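Mitogen (PDB 2J4X) is a zinc-binding bacterial superantigen of the staphylococcal and streptococcal toxin family, and probably acts as a toxin by stimulating T cells. Local coordinates at residues L10-Y14 with L182-Y188; K52-N57 with Q88-G94; D93-I97 with F134-Q138. One frame throughout, in Å; residues are numbered along the deposited sequence.

Contact 1: residues L10-Y14 with L182-Y188; sequences LKNIY and LFTHPNY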
loop_
_atom_site.group_PDB
_atom_site.type_symbol
_atom_site.label_atom_id
_atom_site.label_comp_id
_atom_site.label_asym_id
_atom_site.label_seq_id
_atom_site.Cartn_x
_atom_site.Cartn_y
_atom_site.Cartn_z
ATOM N N LEU A 10 -14.212 -2.533 -1.400
ATOM C CA LEU A 10 -12.942 -2.386 -0.678
ATOM C C LEU A 10 -12.356 -3.741 -0.343
ATOM O O LEU A 10 -11.145 -3.953 -0.471
ATOM C CB LEU A 10 -13.139 -1.582 0.609
ATOM C CG LEU A 10 -13.366 -0.099 0.349
ATOM C CD1 LEU A 10 -14.067 0.521 1.521
ATOM C CD2 LEU A 10 -12.048 0.581 0.059
ATOM N N LYS A 11 -13.214 -4.661 0.088
ATOM C CA LYS A 11 -12.761 -6.006 0.413
ATOM C C LYS A 11 -12.214 -6.669 -0.833
ATOM O O LYS A 11 -11.197 -7.350 -0.784
ATOM C CB LYS A 11 -13.903 -6.875 0.950
ATOM C CG LYS A 11 -13.469 -8.318 1.137
ATOM C CD LYS A 11 -14.520 -9.161 1.791
ATOM C CE LYS A 11 -14.005 -10.564 2.011
ATOM N NZ LYS A 11 -15.098 -11.451 2.499
ATOM N N ASN A 12 -12.893 -6.465 -1.958
ATOM C CA ASN A 12 -12.479 -7.081 -3.211
ATOM C C ASN A 12 -11.137 -6.569 -3.675
ATOM O O ASN A 12 -10.303 -7.322 -4.172
ATOM C CB ASN A 12 -13.508 -6.811 -4.293
ATOM C CG ASN A 12 -13.231 -7.604 -5.538
ATOM O OD1 ASN A 12 -13.300 -8.830 -5.511
ATOM N ND2 ASN A 12 -12.888 -6.917 -6.634
ATOM N N ILE A 13 -10.950 -5.273 -3.509
ATOM C CA ILE A 13 -9.729 -4.621 -3.899
ATOM C C ILE A 13 -8.549 -5.050 -3.049
ATOM O O ILE A 13 -7.540 -5.515 -3.586
ATOM C CB ILE A 13 -9.874 -3.106 -3.773
ATOM C CG1 ILE A 13 -10.908 -2.602 -4.767
ATOM C CG2 ILE A 13 -8.531 -2.429 -3.954
ATOM C CD1 ILE A 13 -11.230 -1.156 -4.582
ATOM N N TYR A 14 -8.668 -4.926 -1.726
ATOM C CA TYR A 14 -7.545 -5.234 -0.851
ATOM C C TYR A 14 -7.334 -6.660 -0.414
ATOM O O TYR A 14 -6.386 -6.932 0.304
ATOM C CB TYR A 14 -7.569 -4.305 0.369
ATOM C CG TYR A 14 -7.336 -2.854 -0.003
ATOM C CD1 TYR A 14 -6.039 -2.380 -0.243
ATOM C CD2 TYR A 14 -8.413 -1.970 -0.198
ATOM C CE1 TYR A 14 -5.812 -1.067 -0.674
ATOM C CE2 TYR A 14 -8.199 -0.657 -0.627
ATOM C CZ TYR A 14 -6.898 -0.212 -0.866
ATOM O OH TYR A 14 -6.668 1.059 -1.322
ATOM N N LEU A 182 -9.870 5.292 4.895
ATOM C CA LEU A 182 -9.862 3.829 4.793
ATOM C C LEU A 182 -10.943 3.266 3.902
ATOM O O LEU A 182 -10.953 2.076 3.623
ATOM C CB LEU A 182 -10.018 3.200 6.175
ATOM C CG LEU A 182 -8.789 3.127 7.081
ATOM C CD1 LEU A 182 -9.165 2.537 8.457
ATOM C CD2 LEU A 182 -7.718 2.271 6.374
ATOM N N PHE A 183 -11.870 4.125 3.487
ATOM C CA PHE A 183 -12.970 3.727 2.627
ATOM C C PHE A 183 -12.864 4.314 1.230
ATOM O O PHE A 183 -13.867 4.530 0.553
ATOM C CB PHE A 183 -14.310 4.087 3.291
ATOM C CG PHE A 183 -14.691 3.124 4.379
ATOM C CD1 PHE A 183 -14.057 3.168 5.615
ATOM C CD2 PHE A 183 -15.545 2.054 4.108
ATOM C CE1 PHE A 183 -14.252 2.157 6.554
ATOM C CE2 PHE A 183 -15.743 1.043 5.041
ATOM C CZ PHE A 183 -15.092 1.095 6.260
ATOM N N THR A 184 -11.624 4.569 0.820
ATOM C CA THR A 184 -11.300 5.098 -0.501
ATOM C C THR A 184 -10.172 4.235 -1.081
ATOM O O THR A 184 -9.547 3.440 -0.366
ATOM C CB THR A 184 -10.808 6.595 -0.457
ATOM O OG1 THR A 184 -9.556 6.687 0.223
ATOM C CG2 THR A 184 -11.793 7.469 0.249
ATOM N N HIS A 185 -9.936 4.372 -2.384
ATOM C CA HIS A 185 -8.852 3.653 -3.059
ATOM C C HIS A 185 -7.857 4.717 -3.531
ATOM O O HIS A 185 -8.072 5.360 -4.558
ATOM C CB HIS A 185 -9.357 2.865 -4.272
ATOM C CG HIS A 185 -8.323 1.954 -4.850
ATOM N ND1 HIS A 185 -6.979 2.271 -4.858
ATOM C CD2 HIS A 185 -8.423 0.725 -5.407
ATOM C CE1 HIS A 185 -6.297 1.274 -5.391
ATOM N NE2 HIS A 185 -7.148 0.325 -5.732
ATOM N N PRO A 186 -6.765 4.928 -2.781
ATOM C CA PRO A 186 -5.814 5.949 -3.225
ATOM C C PRO A 186 -5.302 5.701 -4.641
ATOM O O PRO A 186 -5.419 4.596 -5.169
ATOM C CB PRO A 186 -4.696 5.858 -2.181
ATOM C CG PRO A 186 -5.408 5.417 -0.949
ATOM C CD PRO A 186 -6.354 4.354 -1.487
ATOM N N ASN A 187 -4.753 6.751 -5.245
ATOM C CA ASN A 187 -4.154 6.673 -6.574
ATOM C C ASN A 187 -2.691 6.308 -6.349
ATOM O O ASN A 187 -1.866 7.156 -5.980
ATOM C CB ASN A 187 -4.208 8.019 -7.285
ATOM C CG ASN A 187 -3.643 7.951 -8.694
ATOM O OD1 ASN A 187 -3.054 6.943 -9.091
ATOM N ND2 ASN A 187 -3.821 9.026 -9.457
ATOM N N TYR A 188 -2.366 5.048 -6.576
ATOM C CA TYR A 188 -1.003 4.576 -6.348
ATOM C C TYR A 188 -0.074 4.745 -7.557
ATOM O O TYR A 188 1.117 4.432 -7.486
ATOM C CB TYR A 188 -1.021 3.094 -5.929
ATOM C CG TYR A 188 -1.844 2.756 -4.705
ATOM C CD1 TYR A 188 -1.699 3.468 -3.521
ATOM C CD2 TYR A 188 -2.706 1.658 -4.718
ATOM C CE1 TYR A 188 -2.394 3.086 -2.366
ATOM C CE2 TYR A 188 -3.400 1.264 -3.589
ATOM C CZ TYR A 188 -3.242 1.973 -2.409
ATOM O OH TYR A 188 -3.898 1.547 -1.268
#

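Contact 2: residues K52-N57 with Q88-G94; sequences KVISSN and QYNYVDG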
loop_
_atom_site.group_PDB
_atom_site.type_symbol
_atom_site.label_atom_id
_atom_site.label_comp_id
_atom_site.label_asym_id
_atom_site.label_seq_id
_atom_site.Cartn_x
_atom_site.Cartn_y
_atom_site.Cartn_z
ATOM N N LYS A 52 5.853 -15.304 -15.826
ATOM C CA LYS A 52 4.823 -14.294 -15.561
ATOM C C LYS A 52 5.346 -12.877 -15.813
ATOM O O LYS A 52 6.480 -12.557 -15.467
ATOM C CB LYS A 52 4.341 -14.403 -14.111
ATOM C CG LYS A 52 4.090 -15.847 -13.660
ATOM C CD LYS A 52 3.489 -15.927 -12.261
ATOM C CE LYS A 52 4.382 -15.252 -11.238
ATOM N NZ LYS A 52 3.880 -15.368 -9.837
ATOM N N VAL A 53 4.512 -12.036 -16.412
ATOM C CA VAL A 53 4.879 -10.657 -16.720
ATOM C C VAL A 53 4.188 -9.686 -15.770
ATOM O O VAL A 53 3.005 -9.849 -15.486
ATOM C CB VAL A 53 4.445 -10.298 -18.135
ATOM C CG1 VAL A 53 4.936 -8.915 -18.482
ATOM C CG2 VAL A 53 4.948 -11.345 -19.110
ATOM N N ILE A 54 4.911 -8.668 -15.298
ATOM C CA ILE A 54 4.346 -7.672 -14.378
ATOM C C ILE A 54 4.244 -6.319 -15.053
ATOM O O ILE A 54 5.239 -5.759 -15.485
ATOM C CB ILE A 54 5.216 -7.499 -13.096
ATOM C CG1 ILE A 54 5.340 -8.832 -12.373
ATOM C CG2 ILE A 54 4.593 -6.471 -12.157
ATOM C CD1 ILE A 54 6.433 -8.834 -11.347
ATOM N N SER A 55 3.035 -5.792 -15.138
ATOM C CA SER A 55 2.840 -4.492 -15.756
ATOM C C SER A 55 2.467 -3.477 -14.688
ATOM O O SER A 55 1.462 -3.621 -14.005
ATOM C CB SER A 55 1.735 -4.549 -16.812
ATOM O OG SER A 55 1.510 -3.257 -17.355
ATOM N N SER A 56 3.283 -2.444 -14.545
ATOM C CA SER A 56 3.029 -1.420 -13.560
ATOM C C SER A 56 2.529 -0.142 -14.234
ATOM O O SER A 56 3.246 0.506 -14.996
ATOM C CB SER A 56 4.303 -1.148 -12.778
ATOM O OG SER A 56 4.055 -0.244 -11.727
ATOM N N ASN A 57 1.277 0.206 -13.966
ATOM C CA ASN A 57 0.689 1.406 -14.523
ATOM C C ASN A 57 1.189 2.523 -13.618
ATOM O O ASN A 57 1.054 2.432 -12.393
ATOM C CB ASN A 57 -0.841 1.271 -14.496
ATOM C CG ASN A 57 -1.567 2.570 -14.796
ATOM O OD1 ASN A 57 -1.176 3.337 -15.676
ATOM N ND2 ASN A 57 -2.654 2.814 -14.063
ATOM N N GLN A 88 1.184 -15.616 -18.044
ATOM C CA GLN A 88 0.327 -14.806 -17.168
ATOM C C GLN A 88 0.848 -13.398 -16.900
ATOM O O GLN A 88 2.029 -13.196 -16.578
ATOM C CB GLN A 88 0.111 -15.511 -15.819
ATOM C CG GLN A 88 -0.791 -14.746 -14.848
ATOM C CD GLN A 88 -0.764 -15.316 -13.439
ATOM O OE1 GLN A 88 0.258 -15.282 -12.762
ATOM N NE2 GLN A 88 -1.893 -15.841 -12.994
ATOM N N TYR A 89 -0.057 -12.433 -17.037
ATOM C CA TYR A 89 0.238 -11.028 -16.787
ATOM C C TYR A 89 -0.343 -10.635 -15.434
ATOM O O TYR A 89 -1.439 -11.084 -15.069
ATOM C CB TYR A 89 -0.388 -10.149 -17.865
ATOM C CG TYR A 89 0.486 -9.978 -19.064
ATOM C CD1 TYR A 89 0.992 -11.091 -19.747
ATOM C CD2 TYR A 89 0.849 -8.703 -19.504
ATOM C CE1 TYR A 89 1.843 -10.940 -20.843
ATOM C CE2 TYR A 89 1.701 -8.537 -20.597
ATOM C CZ TYR A 89 2.192 -9.659 -21.257
ATOM O OH TYR A 89 3.032 -9.499 -22.325
ATOM N N ASN A 90 0.395 -9.822 -14.681
ATOM C CA ASN A 90 -0.064 -9.345 -13.381
ATOM C C ASN A 90 -0.053 -7.833 -13.503
ATOM O O ASN A 90 1.011 -7.237 -13.709
ATOM C CB ASN A 90 0.895 -9.753 -12.264
ATOM C CG ASN A 90 1.021 -11.261 -12.100
ATOM O OD1 ASN A 90 1.493 -11.738 -11.070
ATOM N ND2 ASN A 90 0.615 -12.015 -13.110
ATOM N N TYR A 91 -1.222 -7.209 -13.390
ATOM C CA TYR A 91 -1.303 -5.758 -13.493
ATOM C C TYR A 91 -1.341 -5.087 -12.128
ATOM O O TYR A 91 -2.020 -5.559 -11.223
ATOM C CB TYR A 91 -2.530 -5.356 -14.293
ATOM C CG TYR A 91 -2.549 -5.954 -15.671
ATOM C CD1 TYR A 91 -3.083 -7.221 -15.887
ATOM C CD2 TYR A 91 -2.000 -5.275 -16.756
ATOM C CE1 TYR A 91 -3.069 -7.806 -17.150
ATOM C CE2 TYR A 91 -1.977 -5.849 -18.022
ATOM C CZ TYR A 91 -2.512 -7.116 -18.213
ATOM O OH TYR A 91 -2.476 -7.713 -19.455
ATOM N N VAL A 92 -0.594 -3.994 -11.978
ATOM C CA VAL A 92 -0.547 -3.258 -10.721
ATOM C C VAL A 92 -0.312 -1.782 -11.028
ATOM O O VAL A 92 0.020 -1.430 -12.150
ATOM C CB VAL A 92 0.597 -3.754 -9.815
ATOM C CG1 VAL A 92 0.573 -5.263 -9.709
ATOM C CG2 VAL A 92 1.936 -3.266 -10.354
ATOM N N ASP A 93 -0.506 -0.929 -10.026
ATOM C CA ASP A 93 -0.293 0.523 -10.141
ATOM C C ASP A 93 0.936 0.840 -9.316
ATOM O O ASP A 93 1.031 0.393 -8.175
ATOM C CB ASP A 93 -1.448 1.323 -9.521
ATOM C CG ASP A 93 -2.724 1.289 -10.350
ATOM O OD1 ASP A 93 -3.797 1.580 -9.757
ATOM O OD2 ASP A 93 -2.660 0.996 -11.577
ATOM N N GLY A 94 1.864 1.618 -9.867
ATOM C CA GLY A 94 3.063 1.965 -9.117
ATOM C C GLY A 94 3.767 0.840 -8.365
ATOM O O GLY A 94 3.953 -0.241 -8.910
#

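Contact 3: residues D93-I97 with F134-Q138; sequences DGGLI and FVTFQ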
loop_
_atom_site.group_PDB
_atom_site.type_symbol
_atom_site.label_atom_id
_atom_site.label_comp_id
_atom_site.label_asym_id
_atom_site.label_seq_id
_atom_site.Cartn_x
_atom_site.Cartn_y
_atom_site.Cartn_z
ATOM N N ASP A 93 -0.506 -0.929 -10.026
ATOM C CA ASP A 93 -0.293 0.523 -10.141
ATOM C C ASP A 93 0.936 0.840 -9.316
ATOM O O ASP A 93 1.031 0.393 -8.175
ATOM C CB ASP A 93 -1.448 1.323 -9.521
ATOM C CG ASP A 93 -2.724 1.289 -10.350
ATOM O OD1 ASP A 93 -3.797 1.580 -9.757
ATOM O OD2 ASP A 93 -2.660 0.996 -11.577
ATOM N N GLY A 94 1.864 1.618 -9.867
ATOM C CA GLY A 94 3.063 1.965 -9.117
ATOM C C GLY A 94 3.767 0.840 -8.365
ATOM O O GLY A 94 3.953 -0.241 -8.910
ATOM N N GLY A 95 4.170 1.119 -7.119
ATOM C CA GLY A 95 4.869 0.152 -6.279
ATOM C C GLY A 95 6.368 0.117 -6.547
ATOM O O GLY A 95 7.098 -0.698 -5.986
ATOM N N LEU A 96 6.847 1.055 -7.363
ATOM C CA LEU A 96 8.252 1.087 -7.777
ATOM C C LEU A 96 9.202 2.002 -7.045
ATOM O O LEU A 96 8.898 3.151 -6.805
ATOM C CB LEU A 96 8.347 1.416 -9.281
ATOM C CG LEU A 96 7.301 0.784 -10.206
ATOM C CD1 LEU A 96 7.642 1.098 -11.645
ATOM C CD2 LEU A 96 7.242 -0.716 -9.988
ATOM N N ILE A 97 10.358 1.451 -6.697
ATOM C CA ILE A 97 11.433 2.180 -6.061
ATOM C C ILE A 97 12.677 1.643 -6.759
ATOM O O ILE A 97 12.878 0.427 -6.842
ATOM C CB ILE A 97 11.571 1.890 -4.550
ATOM C CG1 ILE A 97 10.353 2.415 -3.789
ATOM C CG2 ILE A 97 12.821 2.570 -4.011
ATOM C CD1 ILE A 97 10.480 2.322 -2.293
ATOM N N PHE A 134 13.233 3.765 2.648
ATOM C CA PHE A 134 12.202 4.246 1.740
ATOM C C PHE A 134 11.258 3.132 1.349
ATOM O O PHE A 134 11.682 2.097 0.864
ATOM C CB PHE A 134 12.846 4.898 0.488
ATOM C CG PHE A 134 13.549 6.208 0.796
ATOM C CD1 PHE A 134 14.926 6.244 1.032
ATOM C CD2 PHE A 134 12.803 7.381 1.009
ATOM C CE1 PHE A 134 15.548 7.430 1.492
ATOM C CE2 PHE A 134 13.417 8.559 1.466
ATOM C CZ PHE A 134 14.788 8.579 1.710
ATOM N N VAL A 135 9.974 3.337 1.624
ATOM C CA VAL A 135 8.944 2.366 1.262
ATOM C C VAL A 135 7.802 3.156 0.623
ATOM O O VAL A 135 7.506 4.281 1.037
ATOM C CB VAL A 135 8.388 1.541 2.506
ATOM C CG1 VAL A 135 9.544 0.996 3.343
ATOM C CG2 VAL A 135 7.439 2.379 3.339
ATOM N N THR A 136 7.174 2.584 -0.395
ATOM C CA THR A 136 6.068 3.271 -1.033
ATOM C C THR A 136 4.922 3.420 -0.034
ATOM O O THR A 136 4.786 2.606 0.883
ATOM C CB THR A 136 5.516 2.481 -2.248
ATOM O OG1 THR A 136 5.215 1.128 -1.858
ATOM C CG2 THR A 136 6.504 2.507 -3.383
ATOM N N PHE A 137 4.119 4.469 -0.205
ATOM C CA PHE A 137 2.941 4.676 0.623
ATOM C C PHE A 137 1.965 3.512 0.322
ATOM O O PHE A 137 1.262 3.034 1.217
ATOM C CB PHE A 137 2.281 6.013 0.277
ATOM C CG PHE A 137 0.897 6.173 0.858
ATOM C CD1 PHE A 137 0.718 6.388 2.217
ATOM C CD2 PHE A 137 -0.236 6.049 0.047
ATOM C CE1 PHE A 137 -0.557 6.475 2.753
ATOM C CE2 PHE A 137 -1.521 6.134 0.588
ATOM C CZ PHE A 137 -1.669 6.345 1.937
ATOM N N GLN A 138 1.926 3.056 -0.937
ATOM C CA GLN A 138 1.052 1.961 -1.318
ATOM C C GLN A 138 1.299 0.730 -0.456
ATOM O O GLN A 138 0.332 0.064 -0.043
ATOM C CB GLN A 138 1.237 1.576 -2.781
ATOM C CG GLN A 138 0.444 0.311 -3.104
ATOM C CD GLN A 138 0.519 -0.109 -4.555
ATOM O OE1 GLN A 138 -0.178 -1.029 -4.976
ATOM N NE2 GLN A 138 1.360 0.566 -5.331
HETATM O O HOH W 1 -1.403 -1.808 -7.313
HETATM O O HOH W 2 2.691 3.028 -5.612
#

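Contact 1: residues L10-Y14 with L182-Y188
Leu10 presses its CD1 methyl obliquely against the ring of Phe183, 3.4 Å from Phe183 CD2, and the two side chains cross at about a right angle. The branch is put there by a first torsion of -73°, with CG anti to the carbonyl carbon. The other methyl, Leu10 CD2, lies 3.8 Å from Thr184 O, so a forked leucine suits this place by covering both ring and backbone. That carbonyl is satisfied by Arg145.

One turn on, Ile13 sets CG2 and CD1 against the imidazole of His185, each 3.5 Å from His185 CD2. The His185 ring is held in turn by its own loop: ND1 donates to Pro186 O at 2.8 Å, on a lone pair in the carbonyl plane, though the bond is bent to 138°. Over one face of the same imidazole lies Tyr14 OH, which also touches Pro186 CD at 3.3 Å.

The polar centre of the contact is this hydroxyl. Tyr14 and Tyr188 reach in from opposite directions, and Tyr14 OH donates to Tyr188 OH over 2.8 Å. Tyr188 OH lies in the plane of the Tyr14 ring, at its edge. Tyr188 OH is also bonded to Asp141 on helix 137-150, so a chain of hydrogen bonds satisfies these hydroxyls in a buried place. Tyrosine suits both places, since its rigid ring carries the hydroxyl far from the backbone.

The contact is an interdomain one, characteristic of the two-domain superantigen fold: N-terminal helix 7-14 packs on the loop that follows strand 177-181 of the beta-grasp domain.

Contact 2: residues K52-N57 with Q88-G94
Gln88 begins the pairing with its carbonyl, Gln88 O, which accepts the N-H of Val53 at 2.7 Å, while its side chain lies alongside that of Lys52, Gln88 OE1 3.3 Å from Lys52 CD. The aliphatic part of the lysine serves here; Gln88 OE1 also accepts a weak hydrogen bond from Asn90 ND2.

Tyr89 follows, with its ring spread over Val53. The valine CB stands 3.7 Å from the Tyr89 ring centroid and only 8° off the normal, a CH-pi contact with CG1 spread toward the CE2 side and CG2 toward the CE1 side of that same face. A beta-branched residue suits this face because its two methyls reach different parts of the ring.

Asn90 uses its backbone twice: its N-H donates to Val53 O, and its O accepts from Ser55 N. Tyr91 comes next, its CD2 3.8 Å from Ser55 CB; the small serine leaves room for the ring, whose hydroxyl bonds to Ser82. Val92 N then donates to Ser55 O, and Val92 O accepts Asn57 N at 170°, a nearly straight bond.

At Asp93 the side chain lies beside that of Asn57, and Asn57 ND2 meets Asp93 OD2 at 3.1 Å from above the carboxylate plane. Lys79 forms a salt bridge to the same oxygen, giving it two partners. Gly94, whose positive phi of 45° favours glycine, turns the chain, yet its N still reaches Asn57 O. Ser56, whose short side chain suits the tight spot, donates from OG to Gly94 O at 2.8 Å.

This parallel pair belongs to the curled sheet of the OB-fold domain: strand 33-36 runs antiparallel beyond 53-57, strand 71-84 antiparallel beyond 87-98, and Ile54 and Asn90 pack on Ile19 of strand 18-21.

Contact 3: residues D93-I97 with F134-Q138
An N-capped helix start of the beta-grasp domain meets a glycine-containing break in a strand of the OB-fold domain, making this part of the interdomain interface of the superantigen fold. Strand 134-136 runs into helix 137-150, and Thr136 is the N-cap, its OG1 accepting the N-H of Glu139. A chi1 of 52° places OG1 between the backbone N and the carbonyl carbon and sends the methyl CG2 out to the other domain. Threonine suits the position because one branch caps while the other packs.

That methyl, Thr136 CG2, lies 4.0 Å from Gly95 C and 3.9 Å from Ile97 CG1, the two side chains slanting across each other. Ile97 extends further along the strand: its CD1 comes to 3.4 Å from Phe134 O and also lies over the backbone at Val135 and Thr136 N. The branched isoleucine, with CG1 and CD1 extended, is well matched to this run of backbone, and Thr193 of strand 193-195 packs on Ile97 as well. Phe134 O itself is bonded to Arg102.

In the first turn of the helix, Gln138 stretches its extended chain to the break in strand 87-98. Gly94 and Gly95 both have positive phi, which glycine readily adopts, and the turn they make presents the Asp93 carbonyl to the glutamine. Both ends of the amide are used: OE1 accepts from Leu77 N and lies close to a water that accepts the N-H of Asp93, whereas a second water accepts from both NE2 and Gly95 N. The direct link runs from Gln138 NE2 to Asp93 O, 2.9 Å long with an N-H...O angle of 157°, the donor tilted 21° from the carbonyl plane.

Overall arrangement
Contact 1 closes the longest loop of the three, from helix 7-14 to the segment after strand 177-181, and contacts 2 and 3 are nested inside it. Contact 2 lies within the OB-fold sheet; contacts 1 and 3 join that domain to the beta-grasp domain. Contacts 2 and 3 share Asp93 and Gly94 on strand 87-98, with centres about 14 Å apart, so the strand passes from sheet pairing to domain interface. Centres of contacts 1 and 3 are about 15 Å apart, those of 1 and 2 about 18 Å. Tyr188 bridges all three, its CB packing on Asp93 and Gln138. The two domains thus meet at two places, beside a strand pairing internal to one of them.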